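Local structure of PaiA Acetyltransferase (Thermoplasma acidophilum, 3K9U) at residues 78-83 / 109-114; 87-92 / 136-141. The protein transfers an acetyl group from acetyl-CoA to polyamines, limiting their toxicity, and could also restrain sporulation and degradative enzyme production. All coordinates share one frame; numbering follows the deposited sequence.

How the interactions relate
Both interactions are buried and lie within the acetyltransferase (GNAT) fold, their centres about 10 Å apart. Strands 73-83 and 86-94 follow each other in the chain and are antiparallel neighbours in the central sheet. The four segments alternate along the sequence: 78-83, then 87-92, then 109-114, then 136-141. Interaction 1 seats helix 103-118 on strand 73-83, while interaction 2 sets helix 132-139 across the acetyl-CoA site from strand 86-94. The strands join them directly, through a probable hydrogen bond from Glu88 N to Lys81 O (2.7 Å) and a salt bridge between Glu79 and Arg91. The strand under helix 103-118 thus lies directly beside the cofactor-binding one, and Ile78 touches Leu92 between them.

Interaction 1 (78-83 / 109-114)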
ATOM      1  N   ILE A  78     -14.645   7.941  -6.896  1.00 18.50           N
ATOM      2  CA  ILE A  78     -15.329   8.586  -5.804  1.00 18.94           C
ATOM      3  C   ILE A  78     -16.769   8.835  -6.220  1.00 20.13           C
ATOM      4  O   ILE A  78     -17.034   9.106  -7.388  1.00 20.91           O
ATOM      5  CB  ILE A  78     -14.625   9.908  -5.406  1.00 18.98           C
ATOM      6  CG1 ILE A  78     -15.121  10.381  -4.036  1.00 18.19           C
ATOM      7  CG2 ILE A  78     -14.811  10.973  -6.498  1.00 15.94           C
ATOM      8  CD1 ILE A  78     -14.473  11.708  -3.501  1.00 15.43           C
ATOM      9  N   GLU A  79     -17.698   8.695  -5.274  1.00 21.44           N
ATOM     10  CA  GLU A  79     -19.108   8.953  -5.508  1.00 23.01           C
ATOM     11  C   GLU A  79     -19.637   9.875  -4.415  1.00 23.54           C
ATOM     12  O   GLU A  79     -19.476   9.590  -3.242  1.00 23.52           O
ATOM     13  CB  GLU A  79     -19.925   7.644  -5.526  1.00 23.75           C
ATOM     14  CG  GLU A  79     -21.451   7.864  -5.898  1.00 27.05           C
ATOM     15  CD  GLU A  79     -22.292   6.576  -5.968  1.00 31.54           C
ATOM     16  OE1 GLU A  79     -22.366   5.818  -4.960  1.00 36.55           O
ATOM     17  OE2 GLU A  79     -22.892   6.319  -7.043  1.00 37.01           O
ATOM     18  N   LEU A  80     -20.266  10.972  -4.808  1.00 25.32           N
ATOM     19  CA  LEU A  80     -20.980  11.833  -3.860  1.00 26.91           C
ATOM     20  C   LEU A  80     -22.358  12.237  -4.355  1.00 26.84           C
ATOM     21  O   LEU A  80     -22.523  12.469  -5.541  1.00 29.10           O
ATOM     22  CB  LEU A  80     -20.201  13.115  -3.581  1.00 27.37           C
ATOM     23  CG  LEU A  80     -18.720  13.001  -3.294  1.00 27.73           C
ATOM     24  CD1 LEU A  80     -17.967  13.206  -4.580  1.00 27.80           C
ATOM     25  CD2 LEU A  80     -18.361  14.058  -2.254  1.00 29.78           C
ATOM     26  N   LYS A  81     -23.323  12.333  -3.443  1.00 26.81           N
ATOM     27  CA  LYS A  81     -24.666  12.831  -3.741  1.00 27.06           C
ATOM     28  C   LYS A  81     -24.918  14.165  -3.042  1.00 26.31           C
ATOM     29  O   LYS A  81     -24.592  14.349  -1.853  1.00 25.33           O
ATOM     30  CB  LYS A  81     -25.754  11.852  -3.285  1.00 28.42           C
ATOM     31  CG  LYS A  81     -26.492  11.069  -4.415  1.00 31.51           C
ATOM     32  CD  LYS A  81     -26.072   9.570  -4.499  1.00 33.24           C
ATOM     33  CE  LYS A  81     -26.581   8.869  -5.770  1.00 35.60           C
ATOM     34  NZ  LYS A  81     -27.001   7.421  -5.565  1.00 37.95           N
ATOM     35  N   ILE A  82     -25.528  15.090  -3.774  1.00 24.68           N
ATOM     36  CA  ILE A  82     -25.969  16.335  -3.179  1.00 24.07           C
ATOM     37  C   ILE A  82     -27.464  16.326  -3.093  1.00 23.41           C
ATOM     38  O   ILE A  82     -28.121  16.128  -4.109  1.00 23.96           O
ATOM     39  CB  ILE A  82     -25.513  17.536  -4.015  1.00 24.74           C
ATOM     40  CG1 ILE A  82     -23.976  17.615  -3.963  1.00 24.92           C
ATOM     41  CG2 ILE A  82     -26.280  18.863  -3.578  1.00 21.20           C
ATOM     42  CD1 ILE A  82     -23.334  18.272  -5.160  1.00 27.20           C
ATOM     43  N   ILE A  83     -27.986  16.553  -1.883  1.00 23.21           N
ATOM     44  CA  ILE A  83     -29.420  16.659  -1.605  1.00 22.85           C
ATOM     45  C   ILE A  83     -29.658  17.810  -0.651  1.00 22.00           C
ATOM     46  O   ILE A  83     -28.921  17.978   0.313  1.00 20.82           O
ATOM     47  CB  ILE A  83     -29.970  15.419  -0.882  1.00 23.68           C
ATOM     48  CG1 ILE A  83     -29.747  14.155  -1.695  1.00 26.71           C
ATOM     49  CG2 ILE A  83     -31.477  15.582  -0.599  1.00 23.25           C
ATOM     50  CD1 ILE A  83     -29.846  12.908  -0.856  1.00 31.13           C
ATOM     51  N   LEU A 109     -10.332  16.463  -3.549  1.00 18.66           N
ATOM     52  CA  LEU A 109     -10.185  17.870  -3.921  1.00 19.99           C
ATOM     53  C   LEU A 109     -10.986  18.252  -5.178  1.00 20.72           C
ATOM     54  O   LEU A 109     -11.514  19.364  -5.259  1.00 21.14           O
ATOM     55  CB  LEU A 109      -8.719  18.268  -4.043  1.00 19.11           C
ATOM     56  CG  LEU A 109      -8.022  18.448  -2.668  1.00 21.83           C
ATOM     57  CD1 LEU A 109      -6.495  18.514  -2.818  1.00 17.14           C
ATOM     58  CD2 LEU A 109      -8.573  19.708  -1.930  1.00 14.71           C
ATOM     59  N   GLU A 110     -11.112  17.321  -6.124  1.00 21.54           N
ATOM     60  CA  GLU A 110     -11.900  17.570  -7.329  1.00 22.31           C
ATOM     61  C   GLU A 110     -13.371  17.649  -6.984  1.00 21.26           C
ATOM     62  O   GLU A 110     -14.085  18.532  -7.458  1.00 21.47           O
ATOM     63  CB  GLU A 110     -11.678  16.479  -8.384  1.00 23.01           C
ATOM     64  CG  GLU A 110     -10.369  16.622  -9.127  1.00 28.02           C
ATOM     65  CD  GLU A 110     -10.286  17.945  -9.884  1.00 31.07           C
ATOM     66  OE1 GLU A 110     -11.174  18.248 -10.727  1.00 32.02           O
ATOM     67  OE2 GLU A 110      -9.340  18.684  -9.608  1.00 35.65           O
ATOM     68  N   ALA A 111     -13.820  16.733  -6.139  1.00 20.65           N
ATOM     69  CA  ALA A 111     -15.200  16.789  -5.660  1.00 20.16           C
ATOM     70  C   ALA A 111     -15.460  18.119  -4.964  1.00 20.56           C
ATOM     71  O   ALA A 111     -16.422  18.795  -5.296  1.00 20.90           O
ATOM     72  CB  ALA A 111     -15.516  15.628  -4.721  1.00 18.77           C
ATOM     73  N   GLU A 112     -14.598  18.505  -4.022  1.00 20.78           N
ATOM     74  CA  GLU A 112     -14.822  19.749  -3.241  1.00 20.93           C
ATOM     75  C   GLU A 112     -14.776  20.993  -4.114  1.00 20.55           C
ATOM     76  O   GLU A 112     -15.428  21.992  -3.804  1.00 18.30           O
ATOM     77  CB  GLU A 112     -13.786  19.907  -2.119  1.00 20.55           C
ATOM     78  CG  GLU A 112     -13.932  18.869  -1.021  1.00 24.28           C
ATOM     79  CD  GLU A 112     -12.837  18.944   0.066  1.00 27.18           C
ATOM     80  OE1 GLU A 112     -11.684  19.330  -0.241  1.00 29.30           O
ATOM     81  OE2 GLU A 112     -13.144  18.584   1.225  1.00 26.54           O
ATOM     82  N   LYS A 113     -13.997  20.943  -5.192  1.00 21.10           N
ATOM     83  CA  LYS A 113     -13.972  22.053  -6.144  1.00 22.74           C
ATOM     84  C   LYS A 113     -15.359  22.214  -6.794  1.00 23.30           C
ATOM     85  O   LYS A 113     -15.841  23.337  -6.976  1.00 21.78           O
ATOM     86  CB  LYS A 113     -12.864  21.833  -7.191  1.00 24.42           C
ATOM     87  CG  LYS A 113     -13.001  22.670  -8.455  1.00 27.78           C
ATOM     88  CD  LYS A 113     -11.755  22.599  -9.317  1.00 34.11           C
ATOM     89  CE  LYS A 113     -11.808  23.697 -10.415  1.00 39.29           C
ATOM     90  NZ  LYS A 113     -10.447  24.059 -10.960  1.00 42.31           N
ATOM     91  N   ILE A 114     -16.011  21.083  -7.098  1.00 23.62           N
ATOM     92  CA  ILE A 114     -17.364  21.093  -7.691  1.00 24.00           C
ATOM     93  C   ILE A 114     -18.436  21.516  -6.678  1.00 24.10           C
ATOM     94  O   ILE A 114     -19.333  22.290  -7.019  1.00 23.19           O
ATOM     95  CB  ILE A 114     -17.728  19.718  -8.306  1.00 24.10           C
ATOM     96  CG1 ILE A 114     -16.799  19.425  -9.492  1.00 23.96           C
ATOM     97  CG2 ILE A 114     -19.162  19.692  -8.754  1.00 22.07           C
ATOM     98  CD1 ILE A 114     -16.769  18.003  -9.863  1.00 24.84           C
TER
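Neither a ring nor any other flat group enters the contact between Leu80, Ile78 and Ala111, so there are no faces or edges to assign and the three residues meet through aliphatic carbons alone. Ala111 points its single methyl at strand 73-83, where the forked end of Leu80 meets it. Both branches of the leucine touch that methyl, but unequally: Leu80 CD1 lies 3.4 Å from Ala111 CB, tighter than usual for two carbons, and Leu80 CD2 lies 4.1 Å from the same atom. Whether the shortness of the first distance and the off-stagger second torsion of the leucine (chi2 94°) amount to real strain is doubtful at this resolution. Ile78 comes in beside it. With CG1 and then CD1 extended (chi1 -165°, chi2 179°), its chain carries the terminal methyl outward from the strand, so that Ile78 CD1 stands 4.2 Å from Ala111 CB. The same methyl lies alongside the leucine, with Ile78 CD1 4.0 Å from Leu80 CD1. In the GNAT fold this is the seat of helix 103-118 on the central sheet; the helix also links strands 86-94 and 122-128, parallel neighbours, in a beta-alpha-beta crossover. The alternation of the strand turns Ile78, Leu80 and Ile82 toward the helix. Beyond Ala111, Ile78 touches Leu107 and Leu80 touches Met115, while Ile82 meets the helix at Lys118. The short alanine side chain lets the backbones come close, with Leu80 CA 7.8 Å from Ala111 CA. Glu112 points away from the strand, and its carboxylate OE2 is held by Lys157 and Tyr159.

Interaction 2 (87-92 / 136-141); sequences AELLRL and SFYYKN. With ACO (acetyl coenzyme *a), chain G.
Leu92 and Phe137 cross at about a right angle, with Leu92 CD2 3.8 Å from Phe137 CE1. They belong to the acetyl-CoA site of the GNAT fold, where strand 86-94 carries a classic beta bulge at Leu90 and Arg91, opposite Glu79, and helix 132-139 lies across the cofactor. The inner side is closely packed, mainly through the cofactor; Leu89 and Tyr138 approach from opposite directions, Leu89 CD1 reaching Tyr138 CE1 at an ordinary 4.0 Å. Between strand and helix runs the pantetheine arm, whose N4P donates to Leu92 O at 2.7 Å; Leu92 N returns a weak bond to the acetyl oxygen. The Phe137 ring, its CG lying anti to the backbone N (chi1 164°), presents one face to cofactor carbon CCP, which sits 3.3 Å above the ring plane toward the rim. Asn141 ND2 lies over the opposite face and donates to Phe137 O at 2.8 Å, a fairly straight bond (164°), while Tyr138 CE1 lies at the ring edge. Were Phe137 replaced by an alanine, Leu92 CD2 and the cofactor carbon CCP would probably lose their aromatic partner and the arm could shift. The thioester sulfur lies at the edge of the Tyr138 ring, with Tyr138 OH 3.5 Å from S1P and 3.3 Å from acetyl carbon C. This buried hydroxyl has no hydrogen-bonding partner in the model, and its place is consistent with the proton-donor role assigned by similarity. The outer side of the helix is looser and faces solvent; there polar bonds to the cofactor replace packing, Ser136 OG accepting from ribose O2B, and Lys140 NZ reaching O3B, phosphate O9A and, at 2.6 Å, O2B.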
ATOM      1  N   ALA A  87     -23.823  17.641   0.907  1.00 21.64           N
ATOM      2  CA  ALA A  87     -23.167  16.546   0.199  1.00 22.67           C
ATOM      3  C   ALA A  87     -23.076  15.283   1.062  1.00 23.21           C
ATOM      4  O   ALA A  87     -22.858  15.352   2.271  1.00 24.02           O
ATOM      5  CB  ALA A  87     -21.777  16.968  -0.250  1.00 21.02           C
ATOM      6  N   GLU A  88     -23.231  14.124   0.445  1.00 24.09           N
ATOM      7  CA  GLU A  88     -22.865  12.886   1.112  1.00 24.50           C
ATOM      8  C   GLU A  88     -21.777  12.202   0.277  1.00 24.47           C
ATOM      9  O   GLU A  88     -21.921  12.027  -0.945  1.00 23.81           O
ATOM     10  CB  GLU A  88     -24.056  11.960   1.373  1.00 23.82           C
ATOM     11  CG  GLU A  88     -23.540  10.645   1.999  1.00 29.78           C
ATOM     12  CD  GLU A  88     -24.538   9.802   2.785  1.00 30.71           C
ATOM     13  OE1 GLU A  88     -25.755   9.957   2.647  1.00 34.13           O
ATOM     14  OE2 GLU A  88     -24.058   8.937   3.540  1.00 34.83           O
ATOM     15  N   LEU A  89     -20.664  11.893   0.932  1.00 23.85           N
ATOM     16  CA  LEU A  89     -19.580  11.160   0.307  1.00 25.24           C
ATOM     17  C   LEU A  89     -19.899   9.683   0.498  1.00 25.12           C
ATOM     18  O   LEU A  89     -19.825   9.154   1.607  1.00 26.02           O
ATOM     19  CB  LEU A  89     -18.235  11.535   0.941  1.00 25.44           C
ATOM     20  CG  LEU A  89     -16.972  11.169   0.136  1.00 27.68           C
ATOM     21  CD1 LEU A  89     -15.695  11.788   0.774  1.00 28.29           C
ATOM     22  CD2 LEU A  89     -16.817   9.652   0.008  1.00 27.59           C
ATOM     23  N   LEU A  90     -20.324   9.026  -0.565  1.00 25.11           N
ATOM     24  CA  LEU A  90     -20.845   7.668  -0.436  1.00 25.39           C
ATOM     25  C   LEU A  90     -19.763   6.644  -0.569  1.00 24.89           C
ATOM     26  O   LEU A  90     -19.853   5.601   0.027  1.00 24.90           O
ATOM     27  CB  LEU A  90     -21.909   7.363  -1.494  1.00 24.85           C
ATOM     28  CG  LEU A  90     -23.174   8.215  -1.450  1.00 28.61           C
ATOM     29  CD1 LEU A  90     -23.954   8.008  -2.770  1.00 28.88           C
ATOM     30  CD2 LEU A  90     -24.042   7.894  -0.212  1.00 28.27           C
ATOM     31  N   ARG A  91     -18.744   6.948  -1.361  1.00 25.82           N
ATOM     32  CA  ARG A  91     -17.842   5.924  -1.891  1.00 26.41           C
ATOM     33  C   ARG A  91     -16.485   6.523  -2.289  1.00 24.43           C
ATOM     34  O   ARG A  91     -16.443   7.489  -3.051  1.00 23.50           O
ATOM     35  CB  ARG A  91     -18.522   5.338  -3.138  1.00 27.42           C
ATOM     36  CG  ARG A  91     -18.596   3.861  -3.196  1.00 32.37           C
ATOM     37  CD  ARG A  91     -19.968   3.306  -3.544  1.00 32.39           C
ATOM     38  NE  ARG A  91     -20.644   3.767  -4.768  1.00 34.03           N
ATOM     39  CZ  ARG A  91     -20.986   3.008  -5.823  1.00 37.54           C
ATOM     40  NH1 ARG A  91     -21.692   3.547  -6.813  1.00 37.76           N
ATOM     41  NH2 ARG A  91     -20.621   1.725  -5.938  1.00 36.52           N
ATOM     42  N   LEU A  92     -15.393   5.931  -1.809  1.00 22.82           N
ATOM     43  CA  LEU A  92     -14.049   6.318  -2.241  1.00 23.42           C
ATOM     44  C   LEU A  92     -13.087   5.178  -2.050  1.00 22.52           C
ATOM     45  O   LEU A  92     -12.744   4.831  -0.918  1.00 21.40           O
ATOM     46  CB  LEU A  92     -13.556   7.535  -1.448  1.00 23.92           C
ATOM     47  CG  LEU A  92     -12.145   8.054  -1.664  1.00 24.08           C
ATOM     48  CD1 LEU A  92     -11.948   8.342  -3.097  1.00 26.92           C
ATOM     49  CD2 LEU A  92     -11.910   9.311  -0.834  1.00 27.42           C
ATOM     50  N   SER A 136      -8.537   7.573   9.198  1.00 17.41           N
ATOM     51  CA  SER A 136      -7.405   8.492   9.413  1.00 16.47           C
ATOM     52  C   SER A 136      -7.207   9.382   8.199  1.00 16.27           C
ATOM     53  O   SER A 136      -6.846  10.514   8.337  1.00 15.22           O
ATOM     54  CB  SER A 136      -6.132   7.727   9.776  1.00 15.71           C
ATOM     55  OG  SER A 136      -5.721   6.870   8.736  1.00 17.10           O
ATOM     56  N   PHE A 137      -7.503   8.877   7.001  1.00 17.45           N
ATOM     57  CA  PHE A 137      -7.437   9.723   5.817  1.00 17.29           C
ATOM     58  C   PHE A 137      -8.414  10.902   5.910  1.00 17.67           C
ATOM     59  O   PHE A 137      -8.067  12.032   5.570  1.00 17.28           O
ATOM     60  CB  PHE A 137      -7.687   8.918   4.545  1.00 17.70           C
ATOM     61  CG  PHE A 137      -8.015   9.776   3.335  1.00 17.79           C
ATOM     62  CD1 PHE A 137      -9.349   9.987   2.960  1.00 15.67           C
ATOM     63  CD2 PHE A 137      -6.994  10.374   2.587  1.00 16.56           C
ATOM     64  CE1 PHE A 137      -9.673  10.777   1.846  1.00 18.92           C
ATOM     65  CE2 PHE A 137      -7.293  11.156   1.445  1.00 18.43           C
ATOM     66  CZ  PHE A 137      -8.649  11.366   1.076  1.00 18.04           C
ATOM     67  N   TYR A 138      -9.618  10.637   6.387  1.00 17.95           N
ATOM     68  CA  TYR A 138     -10.631  11.686   6.518  1.00 18.67           C
ATOM     69  C   TYR A 138     -10.323  12.694   7.599  1.00 18.55           C
ATOM     70  O   TYR A 138     -10.550  13.890   7.383  1.00 19.05           O
ATOM     71  CB  TYR A 138     -12.001  11.090   6.785  1.00 17.09           C
ATOM     72  CG  TYR A 138     -12.536  10.321   5.620  1.00 20.52           C
ATOM     73  CD1 TYR A 138     -12.600  10.886   4.346  1.00 21.92           C
ATOM     74  CD2 TYR A 138     -12.996   9.018   5.784  1.00 22.48           C
ATOM     75  CE1 TYR A 138     -13.086  10.154   3.284  1.00 24.08           C
ATOM     76  CE2 TYR A 138     -13.465   8.289   4.734  1.00 20.36           C
ATOM     77  CZ  TYR A 138     -13.525   8.849   3.501  1.00 23.06           C
ATOM     78  OH  TYR A 138     -14.040   8.094   2.484  1.00 28.02           O
ATOM     79  N   TYR A 139      -9.819  12.242   8.752  1.00 19.36           N
ATOM     80  CA  TYR A 139      -9.478  13.203   9.798  1.00 19.58           C
ATOM     81  C   TYR A 139      -8.312  14.074   9.375  1.00 19.45           C
ATOM     82  O   TYR A 139      -8.220  15.205   9.826  1.00 19.37           O
ATOM     83  CB  TYR A 139      -9.358  12.615  11.233  1.00 19.81           C
ATOM     84  CG  TYR A 139      -8.112  11.803  11.694  1.00 21.42           C
ATOM     85  CD1 TYR A 139      -8.255  10.472  12.145  1.00 19.72           C
ATOM     86  CD2 TYR A 139      -6.836  12.382  11.795  1.00 20.21           C
ATOM     87  CE1 TYR A 139      -7.140   9.712  12.617  1.00 16.30           C
ATOM     88  CE2 TYR A 139      -5.717  11.621  12.281  1.00 19.79           C
ATOM     89  CZ  TYR A 139      -5.888  10.283  12.663  1.00 18.07           C
ATOM     90  OH  TYR A 139      -4.821   9.524  13.144  1.00 19.94           O
ATOM     91  N   LYS A 140      -7.461  13.567   8.479  1.00 18.94           N
ATOM     92  CA  LYS A 140      -6.349  14.353   7.951  1.00 18.76           C
ATOM     93  C   LYS A 140      -6.795  15.279   6.809  1.00 18.51           C
ATOM     94  O   LYS A 140      -6.025  16.088   6.347  1.00 18.56           O
ATOM     95  CB  LYS A 140      -5.227  13.431   7.485  1.00 19.08           C
ATOM     96  CG  LYS A 140      -4.399  12.851   8.653  1.00 21.58           C
ATOM     97  CD  LYS A 140      -3.750  11.526   8.264  1.00 18.89           C
ATOM     98  CE  LYS A 140      -3.267  10.763   9.528  1.00 21.93           C
ATOM     99  NZ  LYS A 140      -2.537   9.464   9.198  1.00 17.23           N
ATOM    100  N   ASN A 141      -8.031  15.145   6.353  1.00 18.39           N
ATOM    101  CA  ASN A 141      -8.584  16.034   5.355  1.00 18.90           C
ATOM    102  C   ASN A 141      -9.757  16.856   5.882  1.00 20.13           C
ATOM    103  O   ASN A 141     -10.661  17.227   5.123  1.00 21.06           O
ATOM    104  CB  ASN A 141      -8.956  15.224   4.122  1.00 18.52           C
ATOM    105  CG  ASN A 141      -7.752  14.869   3.314  1.00 20.39           C
ATOM    106  OD1 ASN A 141      -7.256  15.693   2.561  1.00 25.19           O
ATOM    107  ND2 ASN A 141      -7.207  13.679   3.532  1.00 20.86           N
TER
HETATM  108  N1A ACO G 164      -1.835   2.095   4.779  1.00 21.12           N
HETATM  109  C2A ACO G 164      -2.187   2.777   5.896  1.00 22.95           C
HETATM  110  N3A ACO G 164      -2.705   4.018   5.850  1.00 24.34           N
HETATM  111  C4A ACO G 164      -2.939   4.640   4.680  1.00 20.55           C
HETATM  112  C5A ACO G 164      -2.575   3.928   3.458  1.00 21.31           C
HETATM  113  C6A ACO G 164      -2.005   2.576   3.564  1.00 19.48           C
HETATM  114  N6A ACO G 164      -1.637   1.861   2.471  1.00 21.44           N
HETATM  115  N7A ACO G 164      -2.881   4.727   2.451  1.00 20.76           N
HETATM  116  C8A ACO G 164      -3.381   5.857   2.975  1.00 20.79           C
HETATM  117  N9A ACO G 164      -3.446   5.812   4.313  1.00 21.06           N
HETATM  118  C1B ACO G 164      -3.936   6.941   5.169  1.00 21.34           C
HETATM  119  C2B ACO G 164      -2.944   7.411   6.234  1.00 20.85           C
HETATM  120  O2B ACO G 164      -3.622   8.030   7.358  1.00 25.06           O
HETATM  121  C3B ACO G 164      -2.112   8.443   5.531  1.00 23.55           C
HETATM  122  O3B ACO G 164      -1.521   9.372   6.459  1.00 24.00           O
HETATM  123  P3B ACO G 164       0.004   9.054   6.951  1.00 22.96           P
HETATM  124  O7A ACO G 164       0.804   9.498   5.794  1.00 20.13           O
HETATM  125  O8A ACO G 164       0.018   7.550   7.195  1.00 21.93           O
HETATM  126  O9A ACO G 164       0.064   9.910   8.205  1.00 24.33           O
HETATM  127  C4B ACO G 164      -3.067   9.044   4.517  1.00 22.74           C
HETATM  128  O4B ACO G 164      -4.142   8.107   4.367  1.00 22.63           O
HETATM  129  C5B ACO G 164      -2.436   9.303   3.166  1.00 22.39           C
HETATM  130  O5B ACO G 164      -3.201  10.245   2.398  1.00 22.16           O
HETATM  131  P1A ACO G 164      -3.447  10.028   0.821  1.00 20.66           P
HETATM  132  O1A ACO G 164      -2.158   9.590   0.141  1.00 21.49           O
HETATM  133  O2A ACO G 164      -4.185  11.215   0.261  1.00 21.12           O
HETATM  134  O3A ACO G 164      -4.462   8.761   0.905  1.00 20.63           O
HETATM  135  P2A ACO G 164      -4.864   7.857  -0.385  1.00 19.50           P
HETATM  136  O4A ACO G 164      -4.361   6.463  -0.089  1.00 17.13           O
HETATM  137  O5A ACO G 164      -4.500   8.569  -1.682  1.00 18.44           O
HETATM  138  O6A ACO G 164      -6.450   7.844  -0.299  1.00 18.27           O
HETATM  139  CBP ACO G 164      -8.021   6.329   0.668  1.00 19.04           C
HETATM  140  CCP ACO G 164      -7.129   7.533   0.913  1.00 18.22           C
HETATM  141  CDP ACO G 164      -8.818   6.026   1.921  1.00 16.68           C
HETATM  142  CEP ACO G 164      -8.990   6.717  -0.446  1.00 18.57           C
HETATM  143  CAP ACO G 164      -7.181   5.107   0.227  1.00 19.13           C
HETATM  144  OAP ACO G 164      -6.149   4.801   1.172  1.00 24.45           O
HETATM  145  C9P ACO G 164      -8.000   3.868  -0.006  1.00 19.27           C
HETATM  146  O9P ACO G 164      -8.584   3.725  -1.065  1.00 19.14           O
HETATM  147  N8P ACO G 164      -8.057   3.008   0.983  1.00 21.63           N
HETATM  148  C7P ACO G 164      -8.855   1.803   0.968  1.00 24.60           C
HETATM  149  C6P ACO G 164     -10.351   2.026   0.805  1.00 25.14           C
HETATM  150  C5P ACO G 164     -10.988   2.900   1.865  1.00 28.25           C
HETATM  151  O5P ACO G 164     -10.724   2.788   3.053  1.00 30.80           O
HETATM  152  N4P ACO G 164     -11.901   3.770   1.428  1.00 30.37           N
HETATM  153  C3P ACO G 164     -12.693   4.589   2.344  1.00 30.14           C
HETATM  154  C2P ACO G 164     -13.993   3.875   2.683  1.00 31.95           C
HETATM  155  S1P ACO G 164     -15.125   4.914   3.557  1.00 33.48           S
HETATM  156  C   ACO G 164     -16.125   5.543   2.345  0.70 34.14           C
HETATM  157  O   ACO G 164     -15.996   5.119   1.203  0.70 33.49           O
HETATM  158  CH3 ACO G 164     -17.183   6.582   2.667  0.70 33.84           C